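Local atomic coordinates of putative nucleotide-diphospho-sugar transferase (Desulfovibrio desulfuricans subsp. desulfuricans, PDB entry 3CGX), a protein that probably transfers a sugar from a nucleotide-diphospho-sugar donor to an acceptor, although its substrates are not known. Residues 8-12 / 109-113. Residues are numbered along the deposited sequence; the frame is centred on the assembly and turned at random.
Sequences LFFVK and MGSDI
With chi1 of Ser111 at 43°, OG sits between the backbone N and the carbonyl carbon and faces Phe10 O; Phe9, its CG swung anti to the backbone N (chi1 -177°), lays its ring beside the same serine. The serine rotation illustrates how a link between parallel segments can be carried past their last strand bond, while Phe9 packs alongside it. Up to Phe9 and Met109 the pairing is regular: Met109 N donates to Leu8 O at 2.9 Å, and Phe10 N donates to Met109 O at 3.0 Å in an almost perfectly straight bond (179°). Past this bond residues 109-113 diverge from the strand, and Ser111 N, instead of bonding to Phe10 O, donates to a water 2.8 Å away, which in turn donates to Asp112 OD2 and weakly to Phe10 O. The hydroxyl takes over the strand's next carbonyl: Ser111 OG donates to a lone pair of Phe10 O over 2.7 Å, in the carbonyl plane. Tyr36 of helix 29-47 also hydrogen-bonds to OG.

The Phe9 ring packs beside this bond, with CE1 3.7 Å from Ser111 CB. Gly110 O, a carbonyl buried without a polar partner in the model, meets the ring at its edge, 3.5 Å from Phe9 CE1. Over one face, offset toward the rim, lies Val11 CG1, which also touches Ser111 CB. On the same side of the sheet Met109 CG packs against Phe9 CD1 at 4.1 Å, and Met43 of helix 29-47 touches both residues.

Beyond the serine, Asp112 forms a salt bridge with Lys20. The loop after strand 105-109 occupies the place where GT-A glycosyltransferases carry their DXD-type motif; Asp112 is consistent with such a position, and an imidazole bound near the Ser111 side chain may mark the donor pocket.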
ATOM      1  N   LEU A   8      -2.669   6.583   5.465  1.00 19.53           N
ATOM      2  CA  LEU A   8      -1.628   7.075   4.572  1.00 20.50           C
ATOM      3  C   LEU A   8      -1.404   6.025   3.497  1.00 21.55           C
ATOM      4  O   LEU A   8      -0.970   4.897   3.774  1.00 23.49           O
ATOM      5  CB  LEU A   8      -0.340   7.341   5.304  1.00 19.01           C
ATOM      6  CG  LEU A   8      -0.430   8.191   6.559  1.00 20.75           C
ATOM      7  CD1 LEU A   8       0.927   8.258   7.312  1.00 20.12           C
ATOM      8  CD2 LEU A   8      -1.022   9.588   6.225  1.00 22.93           C
ATOM      9  N   PHE A   9      -1.688   6.435   2.274  1.00 22.41           N
ATOM     10  CA  PHE A   9      -1.719   5.549   1.099  1.00 20.05           C
ATOM     11  C   PHE A   9      -0.570   5.895   0.148  1.00 21.48           C
ATOM     12  O   PHE A   9      -0.549   6.920  -0.475  1.00 20.64           O
ATOM     13  CB  PHE A   9      -3.105   5.632   0.461  1.00 21.98           C
ATOM     14  CG  PHE A   9      -3.334   4.704  -0.737  1.00 22.70           C
ATOM     15  CD1 PHE A   9      -2.921   3.372  -0.711  1.00 27.00           C
ATOM     16  CD2 PHE A   9      -4.044   5.141  -1.852  1.00 26.08           C
ATOM     17  CE1 PHE A   9      -3.217   2.509  -1.775  1.00 24.91           C
ATOM     18  CE2 PHE A   9      -4.304   4.249  -2.936  1.00 25.70           C
ATOM     19  CZ  PHE A   9      -3.854   2.948  -2.876  1.00 25.78           C
ATOM     20  N   PHE A  10       0.419   5.015   0.111  1.00 20.05           N
ATOM     21  CA  PHE A  10       1.664   5.226  -0.623  1.00 20.39           C
ATOM     22  C   PHE A  10       1.546   4.715  -2.041  1.00 21.79           C
ATOM     23  O   PHE A  10       1.256   3.535  -2.287  1.00 23.29           O
ATOM     24  CB  PHE A  10       2.842   4.555   0.135  1.00 22.68           C
ATOM     25  CG  PHE A  10       3.522   5.431   1.142  1.00 22.18           C
ATOM     26  CD1 PHE A  10       2.803   6.260   1.994  1.00 21.75           C
ATOM     27  CD2 PHE A  10       4.925   5.393   1.277  1.00 21.84           C
ATOM     28  CE1 PHE A  10       3.457   7.085   2.874  1.00 21.55           C
ATOM     29  CE2 PHE A  10       5.574   6.179   2.208  1.00 25.23           C
ATOM     30  CZ  PHE A  10       4.859   7.030   2.997  1.00 24.72           C
ATOM     31  N   VAL A  11       1.750   5.651  -2.974  1.00 22.91           N
ATOM     32  CA  VAL A  11       1.570   5.481  -4.415  1.00 20.03           C
ATOM     33  C   VAL A  11       2.717   6.133  -5.203  1.00 21.99           C
ATOM     34  O   VAL A  11       3.500   6.893  -4.678  1.00 21.17           O
ATOM     35  CB  VAL A  11       0.194   6.122  -4.875  1.00 23.19           C
ATOM     36  CG1 VAL A  11      -1.024   5.485  -4.134  1.00 22.35           C
ATOM     37  CG2 VAL A  11       0.187   7.688  -4.706  1.00 16.27           C
ATOM     38  N   LYS A  12       2.836   5.750  -6.449  1.00 21.68           N
ATOM     39  CA  LYS A  12       3.675   6.426  -7.449  1.00 21.97           C
ATOM     40  C   LYS A  12       2.833   6.735  -8.711  1.00 21.98           C
ATOM     41  O   LYS A  12       1.941   5.962  -9.089  1.00 21.50           O
ATOM     42  CB  LYS A  12       4.879   5.572  -7.823  1.00 24.04           C
ATOM     43  CG  LYS A  12       5.871   6.230  -8.745  1.00 23.44           C
ATOM     44  CD  LYS A  12       7.173   5.481  -8.865  1.00 24.75           C
ATOM     45  CE  LYS A  12       8.130   6.192  -9.856  1.00 24.18           C
ATOM     46  NZ  LYS A  12       9.343   5.380  -9.983  1.00 22.93           N
HETATM   47  N   MSE A 109      -0.168   2.193   4.294  1.00 20.25           N
HETATM   48  CA  MSE A 109      -0.162   1.035   3.456  1.00 21.39           C
HETATM   49  C   MSE A 109       0.238   1.342   2.056  1.00 23.41           C
HETATM   50  O   MSE A 109       0.118   2.478   1.597  1.00 23.06           O
HETATM   51  CB  MSE A 109      -1.560   0.448   3.457  1.00 25.32           C
HETATM   52  CG  MSE A 109      -2.601   1.289   2.767  1.00 27.38           C
HETATM   53 SE   MSE A 109      -4.393   0.506   3.200  0.75 28.49          SE
HETATM   54  CE  MSE A 109      -4.236  -1.175   2.286  1.00 25.74           C
ATOM     55  N   GLY A 110       0.687   0.304   1.370  1.00 22.73           N
ATOM     56  CA  GLY A 110       1.121   0.429  -0.008  1.00 23.85           C
ATOM     57  C   GLY A 110       0.007   0.190  -1.019  1.00 23.41           C
ATOM     58  O   GLY A 110      -1.155  -0.053  -0.673  1.00 25.78           O
ATOM     59  N   SER A 111       0.383   0.231  -2.285  1.00 21.16           N
ATOM     60  CA  SER A 111      -0.605   0.207  -3.344  1.00 23.20           C
ATOM     61  C   SER A 111      -0.436  -0.961  -4.318  1.00 26.18           C
ATOM     62  O   SER A 111      -0.906  -0.888  -5.462  1.00 25.69           O
ATOM     63  CB  SER A 111      -0.522   1.533  -4.134  1.00 23.26           C
ATOM     64  OG  SER A 111       0.801   1.914  -4.380  1.00 21.98           O
ATOM     65  N   ASP A 112       0.199  -2.021  -3.838  1.00 27.65           N
ATOM     66  CA  ASP A 112       0.499  -3.225  -4.655  1.00 28.72           C
ATOM     67  C   ASP A 112      -0.374  -4.424  -4.294  1.00 26.54           C
ATOM     68  O   ASP A 112      -0.071  -5.535  -4.703  1.00 26.87           O
ATOM     69  CB  ASP A 112       1.985  -3.644  -4.448  1.00 28.16           C
ATOM     70  CG  ASP A 112       2.942  -2.584  -4.918  1.00 39.88           C
ATOM     71  OD1 ASP A 112       2.869  -2.175  -6.107  1.00 37.62           O
ATOM     72  OD2 ASP A 112       3.692  -2.077  -4.071  1.00 42.24           O
ATOM     73  N   ILE A 113      -1.471  -4.159  -3.571  1.00 25.12           N
ATOM     74  CA  ILE A 113      -2.381  -5.180  -3.073  1.00 24.91           C
ATOM     75  C   ILE A 113      -3.826  -4.864  -3.415  1.00 25.03           C
ATOM     76  O   ILE A 113      -4.688  -4.699  -2.495  1.00 24.46           O
ATOM     77  CB  ILE A 113      -2.182  -5.393  -1.504  1.00 24.59           C
ATOM     78  CG1 ILE A 113      -2.223  -4.075  -0.726  1.00 28.12           C
ATOM     79  CG2 ILE A 113      -0.876  -6.188  -1.200  1.00 26.66           C
ATOM     80  CD1 ILE A 113      -2.386  -4.272   0.751  1.00 25.87           C
TER
HETATM   81  O   HOH W   1       3.108   0.750  -2.624  1.00 26.98           O